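Local coordinates for conserved hypothetical protein (PDB 2GK4) that is of unknown function but probably joins phosphopantothenate to cysteine in coenzyme A biosynthesis, at residues A[22-27]-A[51-56]; A[32-37]-A[214-219]; A[72-77]-A[90-95]. One frame throughout, in Å; residues are numbered along the deposited sequence.

Interaction 1 (A[22-27]-A[51-56])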
ATOM      1  N   SER A  22      -2.998   0.910   4.750  1.00 19.54           N
ATOM      2  CA  SER A  22      -2.967  -0.558   4.834  1.00 19.30           C
ATOM      3  C   SER A  22      -1.573  -1.011   5.158  1.00 19.47           C
ATOM      4  O   SER A  22      -0.619  -0.240   4.939  1.00 19.87           O
ATOM      5  CB  SER A  22      -3.343  -1.121   3.465  1.00 19.94           C
ATOM      6  OG  SER A  22      -4.730  -0.867   3.224  1.00 21.72           O
ATOM      7  N   ILE A  23      -1.438  -2.222   5.700  1.00 18.25           N
ATOM      8  CA  ILE A  23      -0.112  -2.839   5.738  1.00 18.80           C
ATOM      9  C   ILE A  23      -0.121  -3.859   4.611  1.00 19.90           C
ATOM     10  O   ILE A  23      -0.994  -4.748   4.537  1.00 19.57           O
ATOM     11  CB  ILE A  23       0.211  -3.485   7.097  1.00 19.63           C
ATOM     12  CG1 ILE A  23       1.571  -4.191   7.042  1.00 21.13           C
ATOM     13  CG2 ILE A  23      -0.932  -4.423   7.588  1.00 19.57           C
ATOM     14  CD1 ILE A  23       2.097  -4.526   8.457  1.00 25.95           C
ATOM     15  N   THR A  24       0.861  -3.724   3.734  1.00 20.32           N
ATOM     16  CA  THR A  24       0.770  -4.350   2.410  1.00 20.85           C
ATOM     17  C   THR A  24       2.045  -5.161   2.191  1.00 21.14           C
ATOM     18  O   THR A  24       3.152  -4.663   2.490  1.00 20.84           O
ATOM     19  CB  THR A  24       0.683  -3.249   1.335  1.00 21.44           C
ATOM     20  OG1 THR A  24      -0.546  -2.515   1.480  1.00 21.77           O
ATOM     21  CG2 THR A  24       0.755  -3.837  -0.068  1.00 23.91           C
ATOM     22  N   ASN A  25       1.905  -6.390   1.673  1.00 20.26           N
ATOM     23  CA  ASN A  25       3.054  -7.137   1.189  1.00 20.60           C
ATOM     24  C   ASN A  25       3.247  -6.594  -0.213  1.00 21.57           C
ATOM     25  O   ASN A  25       2.385  -6.806  -1.077  1.00 20.79           O
ATOM     26  CB  ASN A  25       2.744  -8.649   1.158  1.00 21.12           C
ATOM     27  CG  ASN A  25       2.940  -9.308   2.507  1.00 22.28           C
ATOM     28  OD1 ASN A  25       2.809  -8.664   3.560  1.00 26.07           O
ATOM     29  ND2 ASN A  25       3.252 -10.601   2.496  1.00 22.68           N
ATOM     30  N   HIS A  26       4.333  -5.852  -0.419  1.00 22.28           N
ATOM     31  CA  HIS A  26       4.514  -4.991  -1.594  1.00 24.03           C
ATOM     32  C   HIS A  26       5.051  -5.621  -2.904  1.00 24.82           C
ATOM     33  O   HIS A  26       5.335  -4.895  -3.874  1.00 25.29           O
ATOM     34  CB  HIS A  26       5.364  -3.753  -1.216  1.00 23.34           C
ATOM     35  CG  HIS A  26       6.622  -4.078  -0.450  1.00 22.69           C
ATOM     36  ND1 HIS A  26       7.572  -4.976  -0.898  1.00 25.59           N
ATOM     37  CD2 HIS A  26       7.069  -3.631   0.748  1.00 21.93           C
ATOM     38  CE1 HIS A  26       8.553  -5.062  -0.011  1.00 23.81           C
ATOM     39  NE2 HIS A  26       8.273  -4.248   0.997  1.00 24.98           N
ATOM     40  N   SER A  27       5.190  -6.943  -2.952  1.00 25.08           N
ATOM     41  CA  SER A  27       5.618  -7.636  -4.186  1.00 25.96           C
ATOM     42  C   SER A  27       4.816  -7.205  -5.420  1.00 26.06           C
ATOM     43  O   SER A  27       3.587  -7.208  -5.389  1.00 24.76           O
ATOM     44  CB  SER A  27       5.453  -9.154  -4.019  1.00 26.69           C
ATOM     45  OG  SER A  27       5.611  -9.821  -5.272  1.00 30.26           O
ATOM     46  N   THR A  51      -3.397  -8.740  -7.594  1.00 22.78           N
ATOM     47  CA  THR A  51      -3.643  -7.632  -6.664  1.00 25.64           C
ATOM     48  C   THR A  51      -3.432  -6.325  -7.415  1.00 28.56           C
ATOM     49  O   THR A  51      -2.951  -6.323  -8.575  1.00 26.96           O
ATOM     50  CB  THR A  51      -2.772  -7.758  -5.364  1.00 25.33           C
ATOM     51  OG1 THR A  51      -1.362  -7.660  -5.683  1.00 27.36           O
ATOM     52  CG2 THR A  51      -3.014  -9.079  -4.699  1.00 24.79           C
ATOM     53  N   LYS A  52      -3.883  -5.233  -6.797  1.00 29.96           N
ATOM     54  CA  LYS A  52      -3.895  -3.932  -7.444  1.00 32.41           C
ATOM     55  C   LYS A  52      -2.528  -3.468  -7.954  1.00 31.71           C
ATOM     56  O   LYS A  52      -2.422  -3.013  -9.093  1.00 32.73           O
ATOM     57  CB  LYS A  52      -4.524  -2.884  -6.512  1.00 33.65           C
ATOM     58  CG  LYS A  52      -5.043  -1.670  -7.256  1.00 37.31           C
ATOM     59  CD  LYS A  52      -6.179  -2.040  -8.227  1.00 42.41           C
ATOM     60  CE  LYS A  52      -7.072  -0.835  -8.506  1.00 44.82           C
ATOM     61  NZ  LYS A  52      -8.470  -1.220  -8.898  1.00 48.28           N
ATOM     62  N   ARG A  53      -1.501  -3.600  -7.122  1.00 31.61           N
ATOM     63  CA  ARG A  53      -0.148  -3.140  -7.438  1.00 31.66           C
ATOM     64  C   ARG A  53       0.687  -4.121  -8.274  1.00 30.12           C
ATOM     65  O   ARG A  53       1.834  -3.817  -8.653  1.00 30.29           O
ATOM     66  CB  ARG A  53       0.584  -2.803  -6.130  1.00 33.05           C
ATOM     67  CG  ARG A  53      -0.201  -1.843  -5.217  1.00 36.62           C
ATOM     68  CD  ARG A  53       0.179  -2.018  -3.754  1.00 42.79           C
ATOM     69  NE  ARG A  53       1.443  -1.367  -3.420  1.00 47.11           N
ATOM     70  CZ  ARG A  53       2.649  -1.922  -3.548  1.00 49.20           C
ATOM     71  NH1 ARG A  53       3.732  -1.223  -3.209  1.00 51.18           N
ATOM     72  NH2 ARG A  53       2.783  -3.160  -4.006  1.00 48.65           N
ATOM     73  N   ALA A  54       0.143  -5.305  -8.557  1.00 27.54           N
ATOM     74  CA  ALA A  54       0.887  -6.298  -9.314  1.00 26.48           C
ATOM     75  C   ALA A  54       1.004  -5.941 -10.794  1.00 25.22           C
ATOM     76  O   ALA A  54       0.083  -5.378 -11.369  1.00 25.43           O
ATOM     77  CB  ALA A  54       0.259  -7.673  -9.177  1.00 25.77           C
ATOM     78  N   LEU A  55       2.134  -6.309 -11.382  1.00 24.63           N
ATOM     79  CA  LEU A  55       2.349  -6.230 -12.828  1.00 25.44           C
ATOM     80  C   LEU A  55       1.415  -7.217 -13.486  1.00 25.67           C
ATOM     81  O   LEU A  55       1.362  -8.356 -13.098  1.00 26.12           O
ATOM     82  CB  LEU A  55       3.807  -6.584 -13.169  1.00 25.77           C
ATOM     83  CG  LEU A  55       4.827  -5.580 -12.612  1.00 27.01           C
ATOM     84  CD1 LEU A  55       6.278  -6.100 -12.799  1.00 28.06           C
ATOM     85  CD2 LEU A  55       4.627  -4.210 -13.249  1.00 31.77           C
ATOM     86  N   LYS A  56       0.665  -6.776 -14.480  1.00 26.19           N
ATOM     87  CA  LYS A  56      -0.293  -7.687 -15.109  1.00 27.31           C
ATOM     88  C   LYS A  56       0.186  -8.149 -16.480  1.00 25.06           C
ATOM     89  O   LYS A  56       0.704  -7.352 -17.260  1.00 24.75           O
ATOM     90  CB  LYS A  56      -1.678  -7.019 -15.282  1.00 27.77           C
ATOM     91  CG  LYS A  56      -2.246  -6.277 -14.062  1.00 32.19           C
ATOM     92  CD  LYS A  56      -2.741  -7.242 -12.978  1.00 34.76           C
ATOM     93  CE  LYS A  56      -3.481  -6.485 -11.873  1.00 34.85           C
ATOM     94  NZ  LYS A  56      -2.680  -5.439 -11.175  1.00 35.53           N
TER
HETATM   95  O   HOH W   1       1.862  -5.765  -3.764  1.00 30.34           O
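The Arg-53 NH2 group is shared between the backbone of His-26 and a water, and this pairing ties a loop at the end of a strand of the Rossmann-like sheet to strand 21-25, which pairs at the dimer interface. NH2 donates to His-26 O over 3.1 Å with an N-H...O angle of 161°. The acceptor lies near the guanidinium plane, whereas the nitrogen stands above the carbonyl plane of His-26 and is not on a lone pair. The water, 2.8 Å from Arg-53 NH2 in a weak bond, donates to both Asn-25 O and Ser-27 O, so Arg-53 grips His-26 O directly and reaches these two carbonyls only through the water. A bend at chi3 (79°) swings the guanidinium across the chain: CB of His-26 lies 3.6 Å from Arg-53 NH1, and the CG2 methyl of Thr-24 sits over one face, offset toward the rim. The hydroxyl of Thr-24 bonds elsewhere, to Ser-14 of its own chain and Thr-24 of the second subunit; strand 21-25 pairs in an antiparallel ladder with a strand of that subunit, so the sheet runs on across the interface. Arg-53 also packs on Arg-53 of the second subunit. The backbone of Arg-53 in the first chain lies in a type I turn from Thr-51 to Ala-54, which Lys-56 folds back to brace: NZ donates to Ala-54 O at 2.8 Å. Thr-51 O is gripped twice, by Ala-54 N at 3.3 Å and by Lys-56 NZ at 2.8 Å, the latter in the carbonyl plane.

Interaction 2 (A[32-37]-A[214-219])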
ATOM      1  N   GLY A  32       5.348 -13.949 -11.282  1.00 21.10           N
ATOM      2  CA  GLY A  32       4.000 -14.412 -11.602  1.00 20.97           C
ATOM      3  C   GLY A  32       3.554 -14.044 -13.009  1.00 21.29           C
ATOM      4  O   GLY A  32       2.959 -14.862 -13.723  1.00 20.33           O
ATOM      5  N   LYS A  33       3.842 -12.804 -13.403  1.00 19.94           N
ATOM      6  CA  LYS A  33       3.518 -12.328 -14.741  1.00 20.65           C
ATOM      7  C   LYS A  33       4.225 -13.155 -15.804  1.00 19.97           C
ATOM      8  O   LYS A  33       3.595 -13.587 -16.764  1.00 21.23           O
ATOM      9  CB  LYS A  33       3.873 -10.836 -14.879  1.00 19.61           C
ATOM     10  CG  LYS A  33       3.717 -10.286 -16.312  1.00 21.82           C
ATOM     11  CD  LYS A  33       4.056  -8.809 -16.314  1.00 27.31           C
ATOM     12  CE  LYS A  33       3.808  -8.197 -17.658  1.00 28.06           C
ATOM     13  NZ  LYS A  33       4.927  -8.549 -18.592  1.00 31.25           N
ATOM     14  N   ILE A  34       5.523 -13.413 -15.623  1.00 19.58           N
ATOM     15  CA  ILE A  34       6.303 -14.148 -16.641  1.00 19.99           C
ATOM     16  C   ILE A  34       5.838 -15.598 -16.720  1.00 19.34           C
ATOM     17  O   ILE A  34       5.699 -16.161 -17.815  1.00 19.90           O
ATOM     18  CB  ILE A  34       7.826 -14.084 -16.361  1.00 20.24           C
ATOM     19  CG1 ILE A  34       8.334 -12.625 -16.455  1.00 23.05           C
ATOM     20  CG2 ILE A  34       8.607 -14.949 -17.378  1.00 21.52           C
ATOM     21  CD1 ILE A  34       9.799 -12.468 -16.004  1.00 23.76           C
ATOM     22  N   ILE A  35       5.551 -16.198 -15.568  1.00 17.54           N
ATOM     23  CA  ILE A  35       5.042 -17.568 -15.559  1.00 17.92           C
ATOM     24  C   ILE A  35       3.730 -17.649 -16.329  1.00 17.93           C
ATOM     25  O   ILE A  35       3.542 -18.534 -17.172  1.00 17.25           O
ATOM     26  CB  ILE A  35       4.899 -18.073 -14.113  1.00 17.68           C
ATOM     27  CG1 ILE A  35       6.330 -18.266 -13.544  1.00 18.26           C
ATOM     28  CG2 ILE A  35       4.085 -19.388 -14.073  1.00 19.04           C
ATOM     29  CD1 ILE A  35       6.335 -18.425 -11.980  1.00 18.85           C
ATOM     30  N   THR A  36       2.845 -16.699 -16.053  1.00 17.84           N
ATOM     31  CA  THR A  36       1.536 -16.667 -16.700  1.00 19.27           C
ATOM     32  C   THR A  36       1.695 -16.501 -18.210  1.00 19.90           C
ATOM     33  O   THR A  36       1.068 -17.250 -18.967  1.00 18.75           O
ATOM     34  CB  THR A  36       0.632 -15.572 -16.090  1.00 18.93           C
ATOM     35  OG1 THR A  36       0.440 -15.840 -14.684  1.00 21.09           O
ATOM     36  CG2 THR A  36      -0.754 -15.536 -16.791  1.00 20.41           C
ATOM     37  N   GLU A  37       2.495 -15.519 -18.643  1.00 19.48           N
ATOM     38  CA  GLU A  37       2.787 -15.337 -20.091  1.00 21.66           C
ATOM     39  C   GLU A  37       3.312 -16.611 -20.736  1.00 21.85           C
ATOM     40  O   GLU A  37       2.898 -16.984 -21.829  1.00 20.86           O
ATOM     41  CB  GLU A  37       3.827 -14.242 -20.283  1.00 21.33           C
ATOM     42  CG  GLU A  37       3.306 -12.882 -19.903  1.00 24.14           C
ATOM     43  CD  GLU A  37       4.400 -11.823 -19.849  1.00 29.66           C
ATOM     44  OE1 GLU A  37       5.625 -12.147 -19.795  1.00 30.12           O
ATOM     45  OE2 GLU A  37       4.022 -10.645 -19.827  1.00 32.80           O
ATOM     46  N   GLN A 214      18.810 -20.029 -13.024  1.00 23.36           N
ATOM     47  CA  GLN A 214      19.558 -18.795 -12.863  1.00 24.53           C
ATOM     48  C   GLN A 214      18.817 -17.508 -13.150  1.00 23.55           C
ATOM     49  O   GLN A 214      19.311 -16.433 -12.776  1.00 22.86           O
ATOM     50  CB  GLN A 214      20.809 -18.832 -13.752  1.00 25.74           C
ATOM     51  CG  GLN A 214      21.903 -19.630 -13.161  1.00 31.72           C
ATOM     52  CD  GLN A 214      22.293 -19.132 -11.781  1.00 36.78           C
ATOM     53  OE1 GLN A 214      22.360 -19.915 -10.852  1.00 38.49           O
ATOM     54  NE2 GLN A 214      22.502 -17.817 -11.635  1.00 38.21           N
ATOM     55  N   THR A 215      17.693 -17.618 -13.866  1.00 23.39           N
ATOM     56  CA  THR A 215      16.903 -16.458 -14.313  1.00 24.13           C
ATOM     57  C   THR A 215      15.413 -16.716 -14.199  1.00 23.82           C
ATOM     58  O   THR A 215      14.952 -17.871 -14.119  1.00 22.77           O
ATOM     59  CB  THR A 215      17.199 -16.047 -15.802  1.00 24.57           C
ATOM     60  OG1 THR A 215      16.760 -17.088 -16.691  1.00 24.06           O
ATOM     61  CG2 THR A 215      18.676 -15.797 -16.031  1.00 25.18           C
ATOM     62  N   LYS A 216      14.649 -15.626 -14.212  1.00 23.80           N
ATOM     63  CA  LYS A 216      13.200 -15.685 -14.214  1.00 24.74           C
ATOM     64  C   LYS A 216      12.684 -16.448 -15.406  1.00 24.50           C
ATOM     65  O   LYS A 216      11.743 -17.205 -15.284  1.00 25.00           O
ATOM     66  CB  LYS A 216      12.613 -14.261 -14.244  1.00 24.09           C
ATOM     67  CG  LYS A 216      12.672 -13.562 -12.884  1.00 26.18           C
ATOM     68  CD  LYS A 216      12.181 -12.077 -12.958  1.00 25.91           C
ATOM     69  CE  LYS A 216      12.002 -11.500 -11.559  1.00 28.39           C
ATOM     70  NZ  LYS A 216      13.316 -11.504 -10.777  1.00 25.25           N
ATOM     71  N   GLU A 217      13.300 -16.233 -16.565  1.00 26.25           N
ATOM     72  CA  GLU A 217      12.881 -16.939 -17.774  1.00 27.22           C
ATOM     73  C   GLU A 217      13.105 -18.442 -17.590  1.00 26.88           C
ATOM     74  O   GLU A 217      12.247 -19.253 -17.961  1.00 25.50           O
ATOM     75  CB  GLU A 217      13.631 -16.394 -18.996  1.00 28.68           C
ATOM     76  CG  GLU A 217      13.278 -14.926 -19.334  1.00 32.77           C
ATOM     77  CD  GLU A 217      13.815 -13.890 -18.324  1.00 37.44           C
ATOM     78  OE1 GLU A 217      14.913 -14.079 -17.737  1.00 35.35           O
ATOM     79  OE2 GLU A 217      13.130 -12.863 -18.130  1.00 41.87           O
ATOM     80  N   GLU A 218      14.234 -18.807 -16.980  1.00 25.97           N
ATOM     81  CA  GLU A 218      14.534 -20.221 -16.726  1.00 26.09           C
ATOM     82  C   GLU A 218      13.544 -20.813 -15.737  1.00 23.84           C
ATOM     83  O   GLU A 218      13.165 -21.989 -15.877  1.00 23.85           O
ATOM     84  CB  GLU A 218      15.950 -20.406 -16.184  1.00 25.94           C
ATOM     85  CG  GLU A 218      17.009 -20.671 -17.253  1.00 29.41           C
ATOM     86  CD  GLU A 218      18.446 -20.639 -16.708  1.00 29.88           C
ATOM     87  OE1 GLU A 218      18.692 -21.079 -15.555  1.00 30.32           O
ATOM     88  OE2 GLU A 218      19.341 -20.174 -17.455  1.00 35.37           O
ATOM     89  N   ILE A 219      13.138 -20.013 -14.739  1.00 22.80           N
ATOM     90  CA  ILE A 219      12.095 -20.451 -13.786  1.00 22.29           C
ATOM     91  C   ILE A 219      10.827 -20.812 -14.551  1.00 22.82           C
ATOM     92  O   ILE A 219      10.282 -21.926 -14.403  1.00 21.17           O
ATOM     93  CB  ILE A 219      11.803 -19.390 -12.669  1.00 21.99           C
ATOM     94  CG1 ILE A 219      13.043 -19.189 -11.789  1.00 21.66           C
ATOM     95  CG2 ILE A 219      10.583 -19.804 -11.799  1.00 22.05           C
ATOM     96  CD1 ILE A 219      12.985 -17.915 -10.860  1.00 22.14           C
TER
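Ile-34 makes the main reach from helix 30-41 to the first turn of helix 216-228. Its CG1 is anti to the carbonyl carbon (chi1 -64°) and the chain runs on extended, which carries CD1 to the aliphatic part of Lys-216, 3.8 Å from CB and 3.9 Å from CD of that lysine. The two side chains cross at about a right angle, so a single methyl rests against the lysine stem while its amine leads away. Glu-217 curls back through a bend at chi2 and brings OE2 to 4.0 Å from Ile-34 CD1, a carboxylate lying against a methyl without any hydrogen bond. Next along the helix, Ile-35 is buried and meets its counterpart more loosely, its CD1 standing 4.5 Å from Ile-219 CG2; it also touches Leu-223 one turn further on. Thr-36 turns to its own helix, OG1 bonding Gly-32 O, which Thr-36 N reaches from the other face of that carbonyl. Glu-37 closes the segment with a salt bridge, OE2 to Lys-33 NZ at 2.6 Å. Across the contact the helix start is capped by Thr-215, whose OG1 accepts from Glu-218 N. No polar bond links the two segments: this is apolar packing between helices on one face of the central sheet, as expected of an outer layer in an alpha-beta-alpha sandwich of Rossmann type.

Interaction 3 (A[72-77]-A[90-95])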
ATOM      1  N   LYS A  72      -8.348 -12.512   3.558  1.00 19.64           N
ATOM      2  CA  LYS A  72      -9.719 -13.052   3.543  1.00 20.06           C
ATOM      3  C   LYS A  72     -10.196 -13.287   2.094  1.00 20.09           C
ATOM      4  O   LYS A  72     -10.765 -14.335   1.809  1.00 17.80           O
ATOM      5  CB  LYS A  72     -10.704 -12.126   4.280  1.00 20.10           C
ATOM      6  CG  LYS A  72     -12.139 -12.665   4.392  1.00 22.01           C
ATOM      7  CD  LYS A  72     -13.019 -11.736   5.264  1.00 22.11           C
ATOM      8  CE  LYS A  72     -13.081 -12.179   6.753  1.00 25.47           C
ATOM      9  NZ  LYS A  72     -11.769 -12.184   7.479  1.00 28.93           N
ATOM     10  N   ASP A  73      -9.982 -12.294   1.222  1.00 19.18           N
ATOM     11  CA  ASP A  73     -10.327 -12.402  -0.215  1.00 20.20           C
ATOM     12  C   ASP A  73      -9.618 -13.607  -0.832  1.00 19.60           C
ATOM     13  O   ASP A  73     -10.230 -14.357  -1.619  1.00 18.51           O
ATOM     14  CB  ASP A  73      -9.932 -11.141  -1.019  1.00 18.76           C
ATOM     15  CG  ASP A  73     -10.672  -9.877  -0.610  1.00 24.38           C
ATOM     16  OD1 ASP A  73     -11.721  -9.939   0.077  1.00 22.82           O
ATOM     17  OD2 ASP A  73     -10.161  -8.778  -0.989  1.00 26.09           O
ATOM     18  N   LEU A  74      -8.337 -13.794  -0.488  1.00 18.81           N
ATOM     19  CA  LEU A  74      -7.570 -14.907  -1.072  1.00 18.76           C
ATOM     20  C   LEU A  74      -8.142 -16.255  -0.624  1.00 18.48           C
ATOM     21  O   LEU A  74      -8.318 -17.182  -1.424  1.00 18.22           O
ATOM     22  CB  LEU A  74      -6.078 -14.812  -0.716  1.00 18.65           C
ATOM     23  CG  LEU A  74      -5.273 -16.026  -1.234  1.00 20.46           C
ATOM     24  CD1 LEU A  74      -5.279 -16.064  -2.774  1.00 21.49           C
ATOM     25  CD2 LEU A  74      -3.893 -15.948  -0.720  1.00 22.18           C
ATOM     26  N   LEU A  75      -8.460 -16.352   0.662  0.50 18.00           N
ATOM     27  CA  LEU A  75      -9.070 -17.575   1.208  0.50 17.86           C
ATOM     28  C   LEU A  75     -10.346 -17.950   0.439  0.50 18.53           C
ATOM     29  O   LEU A  75     -10.548 -19.102   0.051  0.50 18.01           O
ATOM     30  CB  LEU A  75      -9.380 -17.357   2.701  0.50 18.26           C
ATOM     31  CG  LEU A  75     -10.101 -18.504   3.431  0.50 18.26           C
ATOM     32  CD1 LEU A  75      -9.214 -19.761   3.504  0.50 18.04           C
ATOM     33  CD2 LEU A  75     -10.508 -18.051   4.830  0.50 15.33           C
ATOM     34  N   ILE A  76     -11.206 -16.960   0.212  1.00 18.34           N
ATOM     35  CA  ILE A  76     -12.460 -17.178  -0.490  1.00 19.23           C
ATOM     36  C   ILE A  76     -12.236 -17.614  -1.955  1.00 20.24           C
ATOM     37  O   ILE A  76     -12.890 -18.539  -2.451  1.00 20.98           O
ATOM     38  CB  ILE A  76     -13.318 -15.906  -0.395  1.00 18.56           C
ATOM     39  CG1 ILE A  76     -13.745 -15.709   1.065  1.00 18.04           C
ATOM     40  CG2 ILE A  76     -14.502 -15.924  -1.395  1.00 20.38           C
ATOM     41  CD1 ILE A  76     -14.237 -14.273   1.321  1.00 20.72           C
ATOM     42  N   GLU A  77     -11.307 -16.963  -2.648  1.00 20.91           N
ATOM     43  CA  GLU A  77     -11.013 -17.343  -4.052  1.00 21.78           C
ATOM     44  C   GLU A  77     -10.486 -18.755  -4.179  1.00 21.46           C
ATOM     45  O   GLU A  77     -10.873 -19.509  -5.093  1.00 21.55           O
ATOM     46  CB  GLU A  77      -9.993 -16.393  -4.699  1.00 22.16           C
ATOM     47  CG  GLU A  77     -10.538 -15.009  -4.945  1.00 26.49           C
ATOM     48  CD  GLU A  77     -11.735 -14.957  -5.892  1.00 28.90           C
ATOM     49  OE1 GLU A  77     -12.618 -14.113  -5.642  1.00 29.55           O
ATOM     50  OE2 GLU A  77     -11.783 -15.720  -6.885  1.00 32.63           O
ATOM     51  N   HIS A  90       1.355 -20.978  -6.695  1.00 19.52           N
ATOM     52  CA  HIS A  90       1.101 -19.958  -5.696  1.00 20.42           C
ATOM     53  C   HIS A  90       2.318 -19.061  -5.503  1.00 20.74           C
ATOM     54  O   HIS A  90       3.250 -19.405  -4.746  1.00 22.04           O
ATOM     55  CB  HIS A  90       0.675 -20.596  -4.360  1.00 19.93           C
ATOM     56  CG  HIS A  90       0.319 -19.575  -3.328  1.00 21.93           C
ATOM     57  ND1 HIS A  90       0.823 -19.591  -2.043  1.00 27.15           N
ATOM     58  CD2 HIS A  90      -0.447 -18.464  -3.423  1.00 21.00           C
ATOM     59  CE1 HIS A  90       0.337 -18.556  -1.375  1.00 23.31           C
ATOM     60  NE2 HIS A  90      -0.427 -17.853  -2.197  1.00 28.37           N
ATOM     61  N   SER A  91       2.329 -17.917  -6.178  1.00 19.96           N
ATOM     62  CA  SER A  91       3.452 -17.008  -6.023  1.00 20.35           C
ATOM     63  C   SER A  91       3.151 -15.702  -5.303  1.00 20.49           C
ATOM     64  O   SER A  91       4.073 -14.889  -5.063  1.00 21.36           O
ATOM     65  CB  SER A  91       4.132 -16.758  -7.380  1.00 20.46           C
ATOM     66  OG  SER A  91       3.505 -15.711  -8.086  1.00 19.94           O
HETATM   67  N   MSE A  92       1.883 -15.461  -4.983  1.00 21.18           N
HETATM   68  CA  MSE A  92       1.507 -14.237  -4.264  1.00 21.80           C
HETATM   69  C   MSE A  92       2.199 -14.209  -2.885  1.00 21.02           C
HETATM   70  O   MSE A  92       2.343 -15.250  -2.242  1.00 20.95           O
HETATM   71  CB  MSE A  92      -0.022 -14.180  -4.075  1.00 22.05           C
HETATM   72  CG  MSE A  92      -0.504 -12.881  -3.405  1.00 21.44           C
HETATM   73 SE   MSE A  92      -2.424 -12.974  -3.103  0.68 25.11          SE
HETATM   74  CE  MSE A  92      -3.011 -12.917  -5.000  1.00 21.66           C
ATOM     75  N   ALA A  93       2.630 -13.028  -2.448  1.00 20.39           N
ATOM     76  CA  ALA A  93       3.129 -12.835  -1.085  1.00 20.53           C
ATOM     77  C   ALA A  93       1.892 -12.625  -0.194  1.00 21.27           C
ATOM     78  O   ALA A  93       1.175 -11.610  -0.318  1.00 21.65           O
ATOM     79  CB  ALA A  93       4.028 -11.604  -1.026  1.00 21.34           C
ATOM     80  N   VAL A  94       1.677 -13.552   0.728  1.00 20.30           N
ATOM     81  CA  VAL A  94       0.441 -13.539   1.534  1.00 20.32           C
ATOM     82  C   VAL A  94       0.776 -13.035   2.921  1.00 20.82           C
ATOM     83  O   VAL A  94       1.690 -13.558   3.563  1.00 19.86           O
ATOM     84  CB  VAL A  94      -0.173 -14.967   1.592  1.00 20.99           C
ATOM     85  CG1 VAL A  94      -1.432 -15.020   2.495  1.00 21.94           C
ATOM     86  CG2 VAL A  94      -0.521 -15.412   0.184  1.00 22.51           C
ATOM     87  N   SER A  95       0.042 -12.023   3.376  1.00 20.40           N
ATOM     88  CA  SER A  95       0.244 -11.457   4.715  1.00 21.26           C
ATOM     89  C   SER A  95       0.213 -12.542   5.781  1.00 21.79           C
ATOM     90  O   SER A  95      -0.674 -13.412   5.774  1.00 22.34           O
ATOM     91  CB  SER A  95      -0.820 -10.395   5.011  1.00 21.39           C
ATOM     92  OG  SER A  95      -0.696  -9.355   4.072  1.00 18.57           O
TER
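Leu-74 CD2 is the point at which helix 71-81 meets the loop 90-95, with three side chains gathered about this one methyl. The closest approach is that of Val-94, whose CG2 lies 3.5 Å from Leu-74 CD2, with CG1 of the same valine at 4.2 Å; the two side chains cross at about a right angle. Leu-74 holds CG anti to its amide nitrogen (chi1 176°), which throws the branched end off the helix and in among the loop residues. On the buried side Met-92, present as selenomethionine in this crystal, runs alongside in the opposite sense, extended as far as its bend at chi3, and sets SE 4.1 Å from Leu-74 CD2. The buried leucine and selenomethionine also share Ile-68, which touches both from the loop before the helix. The looser side is that of the partly exposed His-90. Its NE2 stays 4.2 Å from Leu-74 CD2, approached obliquely, while the CG2 of Val-94 comes to the ring edge, in its plane. Val-94, though closest to the leucine, is itself only partly buried, and on the neighbouring backbone Ser-91 O bonds a glycerol molecule, probably from the crystallisation liquor. No hydrogen bond joins the two segments, so the contact rests on apolar fit. Helix 71-81, the connection between edge strand 63-67 and strand 87-90 in the middle of the sheet, thus packs on the loop that leaves the second strand, in the beta-alpha-beta crossover that is a hallmark of Rossmann-type folds.

Interactions 2 and 3 lie in the Rossmann-like core; interaction 1 joins it to the small sheet 14-16/21-25. Interactions 1 and 3 are about 11 Å apart between centres, and Asn-25 packs on the backbone of Ala-93 and Val-94 while Thr-51 touches Met-92, so the loops after strands 45-50 and 87-90, which flank strand 5-9, meet at one end of the sheet. Interaction 2 is about 18 Å from interaction 1 and 20 Å from interaction 3; Lys-33 packs against Leu-55 and Lys-56. Along the chain interaction 1 closes before interaction 3 opens, the segments of 1 and 2 alternate, and both segments of 3 fall between 32-37 and 214-219. The dimer strand, loop cluster and outer helix layer are thus joined.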